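Local coordinates for protein lactate dehydrogenase (Eimeria maxima, PDB 6CT6) that probably interconverts pyruvate and lactate with NADH as the electron carrier, and is captured here with NADH and the substrate analogue oxamate, at residues Ala85-Ile90 and Leu104-Lys109; Leu134-Ala139 and Glu318-Ile323; Met167-Leu172 and His177-Met182. One frame throughout, in Å; residues are numbered along the deposited sequence.

Interaction 1: residues Ala85-Ile90 and Leu104-Lys109. With NAI (1,4-dihydronicotinamide adenine dinucleotide), chain D.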
loop_
_atom_site.group_PDB
_atom_site.type_symbol
_atom_site.label_atom_id
_atom_site.label_comp_id
_atom_site.label_asym_id
_atom_site.label_seq_id
_atom_site.Cartn_x
_atom_site.Cartn_y
_atom_site.Cartn_z
ATOM N N ALA B 85 4.231 16.543 -0.467
ATOM C CA ALA B 85 3.277 17.625 -0.261
ATOM C C ALA B 85 2.982 18.363 -1.562
ATOM O O ALA B 85 3.860 18.541 -2.411
ATOM C CB ALA B 85 3.822 18.607 0.777
ATOM N N GLY B 86 1.741 18.802 -1.708
ATOM C CA GLY B 86 1.350 19.605 -2.847
ATOM C C GLY B 86 -0.138 19.548 -3.091
ATOM O O GLY B 86 -0.848 18.659 -2.614
ATOM N N ILE B 87 -0.618 20.539 -3.838
ATOM C CA ILE B 87 -1.945 20.470 -4.442
ATOM C C ILE B 87 -1.812 19.710 -5.753
ATOM O O ILE B 87 -0.988 20.065 -6.604
ATOM C CB ILE B 87 -2.520 21.877 -4.679
ATOM C CG1 ILE B 87 -2.441 22.740 -3.412
ATOM C CG2 ILE B 87 -3.960 21.786 -5.178
ATOM C CD1 ILE B 87 -3.285 22.246 -2.252
ATOM N N THR B 88 -2.611 18.658 -5.925
ATOM C CA THR B 88 -2.462 17.777 -7.076
ATOM C C THR B 88 -3.644 17.810 -8.035
ATOM O O THR B 88 -3.620 17.090 -9.038
ATOM C CB THR B 88 -2.219 16.336 -6.613
ATOM O OG1 THR B 88 -3.387 15.830 -5.956
ATOM C CG2 THR B 88 -1.035 16.282 -5.658
ATOM N N LYS B 89 -4.668 18.620 -7.772
ATOM C CA LYS B 89 -5.728 18.819 -8.749
ATOM C C LYS B 89 -6.239 20.250 -8.660
ATOM O O LYS B 89 -6.336 20.819 -7.569
ATOM C CB LYS B 89 -6.893 17.841 -8.555
ATOM C CG LYS B 89 -7.948 17.949 -9.656
ATOM C CD LYS B 89 -9.159 17.064 -9.408
ATOM C CE LYS B 89 -10.142 17.159 -10.567
ATOM N NZ LYS B 89 -10.613 18.555 -10.797
ATOM N N ILE B 90 -6.559 20.817 -9.816
ATOM C CA ILE B 90 -7.105 22.167 -9.906
ATOM C C ILE B 90 -8.618 22.066 -9.727
ATOM O O ILE B 90 -9.262 21.298 -10.457
ATOM C CB ILE B 90 -6.757 22.820 -11.250
ATOM C CG1 ILE B 90 -5.234 22.893 -11.422
ATOM C CG2 ILE B 90 -7.370 24.214 -11.348
ATOM C CD1 ILE B 90 -4.790 23.286 -12.820
ATOM N N LEU B 104 2.635 24.229 -10.773
ATOM C CA LEU B 104 3.929 24.729 -10.314
ATOM C C LEU B 104 3.821 25.991 -9.469
ATOM O O LEU B 104 4.449 26.043 -8.400
ATOM C CB LEU B 104 4.831 24.956 -11.535
ATOM C CG LEU B 104 6.288 25.355 -11.287
ATOM C CD1 LEU B 104 7.125 24.997 -12.501
ATOM C CD2 LEU B 104 6.432 26.843 -10.991
ATOM N N PRO B 105 3.079 27.030 -9.870
ATOM C CA PRO B 105 3.043 28.253 -9.051
ATOM C C PRO B 105 2.569 28.008 -7.635
ATOM O O PRO B 105 2.998 28.710 -6.711
ATOM C CB PRO B 105 2.068 29.159 -9.817
ATOM C CG PRO B 105 2.022 28.605 -11.196
ATOM C CD PRO B 105 2.191 27.131 -11.039
ATOM N N VAL B 106 1.685 27.034 -7.443
ATOM C CA VAL B 106 1.154 26.741 -6.118
ATOM C C VAL B 106 2.146 25.912 -5.316
ATOM O O VAL B 106 2.460 26.222 -4.161
ATOM C CB VAL B 106 -0.201 26.019 -6.250
ATOM C CG1 VAL B 106 -0.795 25.726 -4.877
ATOM C CG2 VAL B 106 -1.158 26.845 -7.093
ATOM N N ASN B 107 2.666 24.852 -5.927
ATOM C CA ASN B 107 3.479 23.897 -5.192
ATOM C C ASN B 107 4.883 24.420 -4.914
ATOM O O ASN B 107 5.518 23.962 -3.960
ATOM C CB ASN B 107 3.513 22.576 -5.963
ATOM C CG ASN B 107 2.184 21.836 -5.889
ATOM O OD1 ASN B 107 1.483 21.913 -4.879
ATOM N ND2 ASN B 107 1.822 21.140 -6.959
ATOM N N ILE B 108 5.375 25.386 -5.696
ATOM C CA ILE B 108 6.656 26.006 -5.367
ATOM C C ILE B 108 6.580 26.674 -3.998
ATOM O O ILE B 108 7.540 26.640 -3.222
ATOM C CB ILE B 108 7.083 27.003 -6.464
ATOM C CG1 ILE B 108 8.520 27.477 -6.224
ATOM C CG2 ILE B 108 6.143 28.199 -6.533
ATOM C CD1 ILE B 108 9.556 26.563 -6.825
ATOM N N LYS B 109 5.436 27.285 -3.675
ATOM C CA LYS B 109 5.301 27.946 -2.380
ATOM C C LYS B 109 5.182 26.930 -1.252
ATOM O O LYS B 109 5.685 27.162 -0.147
ATOM C CB LYS B 109 4.097 28.892 -2.386
ATOM C CG LYS B 109 4.255 30.073 -3.332
ATOM C CD LYS B 109 3.348 31.234 -2.952
ATOM C CE LYS B 109 3.491 32.383 -3.939
ATOM N NZ LYS B 109 4.883 32.909 -4.017
HETATM P PA NAI D . -1.851 13.297 -3.081
HETATM O O1A NAI D . -2.716 14.481 -3.450
HETATM O O2A NAI D . -2.491 11.949 -2.843
HETATM O O5B NAI D . -1.033 13.701 -1.758
HETATM C C5B NAI D . -0.500 15.012 -1.599
HETATM C C4B NAI D . -0.714 15.426 -0.154
HETATM O O4B NAI D . 0.063 16.577 0.188
HETATM C C3B NAI D . -2.170 15.785 0.129
HETATM O O3B NAI D . -2.696 14.893 1.114
HETATM C C2B NAI D . -2.126 17.212 0.642
HETATM O O2B NAI D . -3.079 17.463 1.676
HETATM C C1B NAI D . -0.701 17.287 1.156
HETATM N N9A NAI D . -0.176 18.652 1.377
HETATM C C8A NAI D . -0.490 19.808 0.756
HETATM N N7A NAI D . 0.234 20.832 1.285
HETATM C C5A NAI D . 1.014 20.325 2.258
HETATM C C6A NAI D . 2.017 20.828 3.218
HETATM N N6A NAI D . 2.352 22.134 3.254
HETATM N N1A NAI D . 2.591 19.939 4.061
HETATM C C2A NAI D . 2.278 18.630 4.046
HETATM N N3A NAI D . 1.376 18.110 3.202
HETATM C C4A NAI D . 0.731 18.892 2.310
HETATM O O3 NAI D . -0.696 13.149 -4.203
HETATM P PN NAI D . 0.252 11.855 -4.412
HETATM O O1N NAI D . -0.446 10.892 -5.341
HETATM O O2N NAI D . 0.745 11.383 -3.064
HETATM O O5D NAI D . 1.478 12.515 -5.222
HETATM C C5D NAI D . 2.280 13.501 -4.581
HETATM C C4D NAI D . 3.276 14.135 -5.542
HETATM O O4D NAI D . 4.171 13.155 -6.085
HETATM C C3D NAI D . 2.572 14.788 -6.721
HETATM O O3D NAI D . 3.174 16.060 -6.971
HETATM C C2D NAI D . 2.828 13.839 -7.870
HETATM O O2D NAI D . 2.793 14.477 -9.147
HETATM C C1D NAI D . 4.214 13.337 -7.503
HETATM N N1N NAI D . 4.676 12.123 -8.188
HETATM C C2N NAI D . 5.984 12.085 -8.445
HETATM C C3N NAI D . 6.587 11.015 -9.068
HETATM C C7N NAI D . 8.066 11.098 -9.310
HETATM O O7N NAI D . 8.712 11.959 -8.733
HETATM N N7N NAI D . 8.643 10.251 -10.153
HETATM C C4N NAI D . 5.789 9.812 -9.492
HETATM C C5N NAI D . 4.375 9.965 -9.162
HETATM C C6N NAI D . 3.878 11.100 -8.520
#
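The carboxamide of N107 bonds to both the N-H and the C=O of I87. OD1 accepts from the amide of I87, with N107 OD1 2.7 Å from I87 N; the donor lies in the carbonyl plane, on a lone pair, although the N-H is bent to 141°. The other half of the group gives a straighter bond: N107 ND2 lies 3.0 Å from I87 O, at an N-H...O angle of 164°, with that oxygen close to the plane of the amide. Two bonds to one residue fix the rotation of the carboxamide. CG lies anti to the carbonyl carbon of N107, beside the backbone N (chi1 -72°), and the amide meets I87 from there.

G86, with no side chain, lets N107 OD1 come within 3.1 Å of its CA. I87 CG1 also meets V106 CG1 at 3.7 Å, a small apolar contact between two exposed residues, beside the polar pair.

On its other side the loop receives the cofactor. T88 OG1 is hydrogen-bonded to the phosphate oxygen O1A of NADH at 2.9 Å, while G86 N makes a long, weak bond to the ribose oxygen O4B. The CB of A85 packs against the adenine, 3.5 Å from C4A. Further out, M137 of helix 134-145 packs on N107, and T131 OG1 bonds to A85 O. A loop following strand 80-83, held by helix 104-121 behind and touching adenosine and pyrophosphate in front, belongs to the dinucleotide site of a Rossmann fold.

Interaction 2: residues Leu134-Ala139 and Glu318-Ile323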
loop_
_atom_site.group_PDB
_atom_site.type_symbol
_atom_site.label_atom_id
_atom_site.label_comp_id
_atom_site.label_asym_id
_atom_site.label_seq_id
_atom_site.Cartn_x
_atom_site.Cartn_y
_atom_site.Cartn_z
ATOM N N LEU B 134 9.627 17.445 -10.572
ATOM C CA LEU B 134 10.560 16.924 -9.579
ATOM C C LEU B 134 11.836 17.757 -9.510
ATOM O O LEU B 134 12.281 18.146 -8.423
ATOM C CB LEU B 134 10.867 15.464 -9.917
ATOM C CG LEU B 134 11.566 14.548 -8.913
ATOM C CD1 LEU B 134 13.017 14.373 -9.312
ATOM C CD2 LEU B 134 11.449 15.049 -7.480
ATOM N N ASP B 135 12.425 18.065 -10.664
ATOM C CA ASP B 135 13.794 18.570 -10.677
ATOM C C ASP B 135 13.890 20.017 -10.208
ATOM O O ASP B 135 14.932 20.419 -9.678
ATOM C CB ASP B 135 14.383 18.404 -12.076
ATOM C CG ASP B 135 14.375 16.957 -12.535
ATOM O OD1 ASP B 135 15.319 16.214 -12.183
ATOM O OD2 ASP B 135 13.417 16.559 -13.230
ATOM N N VAL B 136 12.834 20.818 -10.379
ATOM C CA VAL B 136 12.857 22.176 -9.839
ATOM C C VAL B 136 12.224 22.272 -8.453
ATOM O O VAL B 136 12.562 23.193 -7.694
ATOM C CB VAL B 136 12.181 23.182 -10.791
ATOM C CG1 VAL B 136 12.981 23.292 -12.078
ATOM C CG2 VAL B 136 10.734 22.804 -11.085
ATOM N N MET B 137 11.329 21.350 -8.091
ATOM C CA MET B 137 10.793 21.361 -6.732
ATOM C C MET B 137 11.867 20.993 -5.713
ATOM O O MET B 137 11.902 21.557 -4.613
ATOM C CB MET B 137 9.596 20.413 -6.622
ATOM C CG MET B 137 8.358 20.880 -7.382
ATOM S SD MET B 137 7.732 22.476 -6.801
ATOM C CE MET B 137 6.498 22.864 -8.037
ATOM N N VAL B 138 12.755 20.052 -6.056
ATOM C CA VAL B 138 13.819 19.681 -5.127
ATOM C C VAL B 138 14.719 20.879 -4.852
ATOM O O VAL B 138 15.162 21.095 -3.717
ATOM C CB VAL B 138 14.615 18.469 -5.661
ATOM C CG1 VAL B 138 15.246 18.758 -7.021
ATOM C CG2 VAL B 138 15.689 18.047 -4.658
ATOM N N ALA B 139 14.989 21.690 -5.877
ATOM C CA ALA B 139 15.801 22.887 -5.675
ATOM C C ALA B 139 15.099 23.881 -4.758
ATOM O O ALA B 139 15.733 24.488 -3.887
ATOM C CB ALA B 139 16.127 23.535 -7.020
ATOM N N GLU B 318 14.125 25.909 -18.720
ATOM C CA GLU B 318 12.869 26.578 -19.044
ATOM C C GLU B 318 12.005 26.744 -17.800
ATOM O O GLU B 318 11.348 27.777 -17.624
ATOM C CB GLU B 318 12.123 25.789 -20.123
ATOM C CG GLU B 318 11.084 26.597 -20.887
ATOM C CD GLU B 318 10.644 25.915 -22.170
ATOM O OE1 GLU B 318 11.037 24.749 -22.391
ATOM O OE2 GLU B 318 9.909 26.544 -22.960
ATOM N N MET B 319 12.002 25.741 -16.918
ATOM C CA MET B 319 11.205 25.826 -15.698
ATOM C C MET B 319 11.810 26.813 -14.707
ATOM O O MET B 319 11.077 27.526 -14.010
ATOM C CB MET B 319 11.066 24.444 -15.060
ATOM C CG MET B 319 10.093 23.516 -15.781
ATOM S SD MET B 319 9.747 21.981 -14.887
ATOM C CE MET B 319 11.294 21.095 -15.067
ATOM N N GLN B 320 13.142 26.869 -14.625
ATOM C CA GLN B 320 13.785 27.842 -13.746
ATOM C C GLN B 320 13.370 29.265 -14.097
ATOM O O GLN B 320 13.191 30.106 -13.209
ATOM C CB GLN B 320 15.306 27.714 -13.827
ATOM C CG GLN B 320 15.878 26.472 -13.181
ATOM C CD GLN B 320 17.390 26.527 -13.091
ATOM O OE1 GLN B 320 18.063 26.963 -14.025
ATOM N NE2 GLN B 320 17.931 26.105 -11.957
ATOM N N LYS B 321 13.225 29.558 -15.390
ATOM C CA LYS B 321 12.901 30.921 -15.798
ATOM C C LYS B 321 11.450 31.256 -15.479
ATOM O O LYS B 321 11.152 32.364 -15.019
ATOM C CB LYS B 321 13.203 31.106 -17.284
ATOM C CG LYS B 321 14.693 31.024 -17.591
ATOM C CD LYS B 321 15.102 31.913 -18.751
ATOM C CE LYS B 321 14.578 31.393 -20.074
ATOM N NZ LYS B 321 15.004 32.257 -21.205
ATOM N N ALA B 322 10.535 30.310 -15.705
ATOM C CA ALA B 322 9.160 30.490 -15.251
ATOM C C ALA B 322 9.111 30.821 -13.764
ATOM O O ALA B 322 8.348 31.697 -13.341
ATOM C CB ALA B 322 8.342 29.231 -15.545
ATOM N N ILE B 323 9.922 30.132 -12.957
ATOM C CA ILE B 323 9.934 30.384 -11.518
ATOM C C ILE B 323 10.508 31.763 -11.225
ATOM O O ILE B 323 10.026 32.474 -10.334
ATOM C CB ILE B 323 10.720 29.276 -10.791
ATOM C CG1 ILE B 323 9.969 27.945 -10.872
ATOM C CG2 ILE B 323 10.957 29.646 -9.326
ATOM C CD1 ILE B 323 10.817 26.744 -10.516
#
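V136 projects from helix 134-145 into the angle between M319 and I323, residues one turn apart on helix 303-328. Both of its methyl groups meet M319, and CG2 also meets I323. V136 CG1 lies 3.7 Å from M319 CB, while M319 CE is at 4.1 Å from the same methyl. V136 CG2 is 4.0 Å from both M319 SD and I323 CD1.

The two partners approach differently. The side chain of M319 runs at a slant to V136: it leaves its helix with an extended chi2 and then bends at chi3 (-71°), which lays the sulfur near CG2 and the terminal methyl near CG1 of the valine. The I323 side chain instead slides by V136 in the opposite direction, so that its outermost carbon, CD1, comes to rest 3.8 Å from V136 CB, at the root of the valine. Q320 adds a looser touch at the margin, its CG 4.4 Å from V136 CG1. No hydrogen bond spans the contact, which is wholly van der Waals.

The short helix segments cross at -49° with axes 10.2 Å apart. Around them, L104 of helix 104-121 packs on I323, and M319 also meets M101 and P133. D135, next to V136, bonds through its carboxylate to S268 OG and to the backbone N of H187, a residue of the oxamate pocket. This is helix-helix packing in which the long C-terminal helix of the lactate/malate dehydrogenase fold lies against a helix of the NAD-binding Rossmann domain.

Interaction 3: residues Met167-Leu172 and His177-Met182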
loop_
_atom_site.group_PDB
_atom_site.type_symbol
_atom_site.label_atom_id
_atom_site.label_comp_id
_atom_site.label_asym_id
_atom_site.label_seq_id
_atom_site.Cartn_x
_atom_site.Cartn_y
_atom_site.Cartn_z
ATOM N N MET B 167 9.986 -3.902 -18.821
ATOM C CA MET B 167 9.600 -4.212 -20.193
ATOM C C MET B 167 10.644 -5.084 -20.881
ATOM O O MET B 167 10.299 -6.038 -21.586
ATOM C CB MET B 167 9.369 -2.909 -20.961
ATOM C CG MET B 167 8.126 -2.163 -20.491
ATOM S SD MET B 167 7.731 -0.674 -21.429
ATOM C CE MET B 167 8.243 0.602 -20.280
ATOM N N ILE B 168 11.926 -4.774 -20.687
ATOM C CA ILE B 168 12.991 -5.640 -21.188
ATOM C C ILE B 168 12.857 -7.034 -20.584
ATOM O O ILE B 168 12.953 -8.049 -21.286
ATOM C CB ILE B 168 14.368 -5.024 -20.878
ATOM C CG1 ILE B 168 14.550 -3.701 -21.632
ATOM C CG2 ILE B 168 15.499 -6.006 -21.192
ATOM C CD1 ILE B 168 14.672 -3.833 -23.144
ATOM N N ALA B 169 12.634 -7.099 -19.267
ATOM C CA ALA B 169 12.511 -8.384 -18.587
ATOM C C ALA B 169 11.370 -9.215 -19.156
ATOM O O ALA B 169 11.529 -10.420 -19.388
ATOM C CB ALA B 169 12.313 -8.156 -17.089
ATOM N N ASP B 170 10.205 -8.598 -19.380
ATOM C CA ASP B 170 9.072 -9.338 -19.928
ATOM C C ASP B 170 9.351 -9.794 -21.355
ATOM O O ASP B 170 8.906 -10.871 -21.769
ATOM C CB ASP B 170 7.804 -8.482 -19.886
ATOM C CG ASP B 170 7.294 -8.255 -18.477
ATOM O OD1 ASP B 170 7.697 -9.013 -17.568
ATOM O OD2 ASP B 170 6.484 -7.326 -18.278
ATOM N N CYS B 171 10.078 -8.985 -22.123
ATOM C CA CYS B 171 10.373 -9.343 -23.506
ATOM C C CYS B 171 11.317 -10.543 -23.575
ATOM O O CYS B 171 11.091 -11.479 -24.351
ATOM C CB CYS B 171 10.971 -8.137 -24.232
ATOM S SG CYS B 171 11.140 -8.349 -26.016
ATOM N N LEU B 172 12.372 -10.539 -22.759
ATOM C CA LEU B 172 13.394 -11.580 -22.808
ATOM C C LEU B 172 13.090 -12.789 -21.930
ATOM O O LEU B 172 13.791 -13.802 -22.036
ATOM C CB LEU B 172 14.748 -10.997 -22.393
ATOM C CG LEU B 172 15.301 -9.918 -23.319
ATOM C CD1 LEU B 172 16.492 -9.220 -22.679
ATOM C CD2 LEU B 172 15.691 -10.517 -24.663
ATOM N N HIS B 177 15.601 -8.669 -11.737
ATOM C CA HIS B 177 16.824 -8.653 -10.939
ATOM C C HIS B 177 18.064 -8.560 -11.819
ATOM O O HIS B 177 19.057 -7.933 -11.434
ATOM C CB HIS B 177 16.885 -9.915 -10.071
ATOM C CG HIS B 177 18.138 -10.041 -9.260
ATOM N ND1 HIS B 177 19.327 -10.500 -9.788
ATOM C CD2 HIS B 177 18.383 -9.779 -7.955
ATOM C CE1 HIS B 177 20.252 -10.507 -8.844
ATOM N NE2 HIS B 177 19.704 -10.076 -7.721
ATOM N N ASP B 178 18.019 -9.157 -13.007
ATOM C CA ASP B 178 19.181 -9.255 -13.879
ATOM C C ASP B 178 19.089 -8.343 -15.098
ATOM O O ASP B 178 19.869 -8.505 -16.043
ATOM C CB ASP B 178 19.371 -10.710 -14.309
ATOM C CG ASP B 178 19.478 -11.647 -13.122
ATOM O OD1 ASP B 178 20.262 -11.340 -12.200
ATOM O OD2 ASP B 178 18.770 -12.677 -13.098
ATOM N N VAL B 179 18.157 -7.394 -15.104
ATOM C CA VAL B 179 18.078 -6.366 -16.134
ATOM C C VAL B 179 18.582 -5.071 -15.515
ATOM O O VAL B 179 17.943 -4.516 -14.612
ATOM C CB VAL B 179 16.652 -6.198 -16.677
ATOM C CG1 VAL B 179 16.616 -5.115 -17.752
ATOM C CG2 VAL B 179 16.128 -7.515 -17.227
ATOM N N GLN B 180 19.726 -4.588 -15.993
ATOM C CA GLN B 180 20.240 -3.281 -15.608
ATOM C C GLN B 180 19.789 -2.260 -16.643
ATOM O O GLN B 180 19.966 -2.472 -17.848
ATOM C CB GLN B 180 21.765 -3.289 -15.497
ATOM C CG GLN B 180 22.325 -4.137 -14.358
ATOM C CD GLN B 180 22.228 -5.629 -14.619
ATOM O OE1 GLN B 180 22.573 -6.108 -15.699
ATOM N NE2 GLN B 180 21.755 -6.372 -13.625
ATOM N N GLY B 181 19.197 -1.163 -16.171
ATOM C CA GLY B 181 18.632 -0.162 -17.054
ATOM C C GLY B 181 18.529 1.191 -16.385
ATOM O O GLY B 181 18.254 1.268 -15.183
ATOM N N MET B 182 18.745 2.269 -17.140
ATOM C CA MET B 182 18.746 3.614 -16.582
ATOM C C MET B 182 17.952 4.565 -17.465
ATOM O O MET B 182 18.048 4.513 -18.696
ATOM C CB MET B 182 20.169 4.144 -16.419
ATOM C CG MET B 182 20.986 3.400 -15.382
ATOM S SD MET B 182 22.625 4.112 -15.159
ATOM C CE MET B 182 23.418 3.563 -16.669
#
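V179 rests on I168 and A169 where helix 157-172 turns back, through a short connection, into strand 179-184: a helix-turn-strand connection in the alpha/beta C-terminal domain of the lactate/malate dehydrogenase fold, with the helix packed on a small antiparallel sheet. The second segment enters with H177, whose ring is directed at the next residue. H177 ND1 lies 2.7 Å from D178 OD1, and the carboxylate oxygen lies in the ring plane, yet the imidazole meets it from well above the plane of the carboxylate. H177 also packs on D61 of the second subunit, which places this end of the segment beside the neighbouring chain.

V179 then points its side chain to the helix. The two branches straddle successive residues there, CG1 sitting anti to the backbone N (chi1 -180°) and CG2 beside it. I200 of the adjoining strand touches both I168 and V179, and V179 O accepts a bond from R165 NE, about one turn before I168 and A169 on helix 157-172.

Q180 belongs to the sheet instead: its OE1 bonds to T199 OG1 and to G202 N, and its backbone pairs with T199. M182 continues the sheet on the other side, its backbone pairing with L194. Against the helix the tightest touch is methyl on methyl, with V179 CG1 3.7 Å from I168 CG2, while V179 CG2 stands 3.9 Å from A169 CB.

From the N terminus, interaction 1 closes first: it brings the start of helix 104-121 back to the loop after strand 80-83, within the NAD-binding domain. Interaction 2 opens later, at helix 134-145, and closes only near the C terminus, on helix 303-328, so it ties the two domains across more than half of the chain. Interaction 3 is a local turn nested inside that long loop, joining a helix to the strand that follows. Interactions 1 and 2 adjoin directly through helix 104-121, where I108 N lies against M137 CE, whereas interaction 3 touches neither, its centre about 31 Å from that of interaction 2.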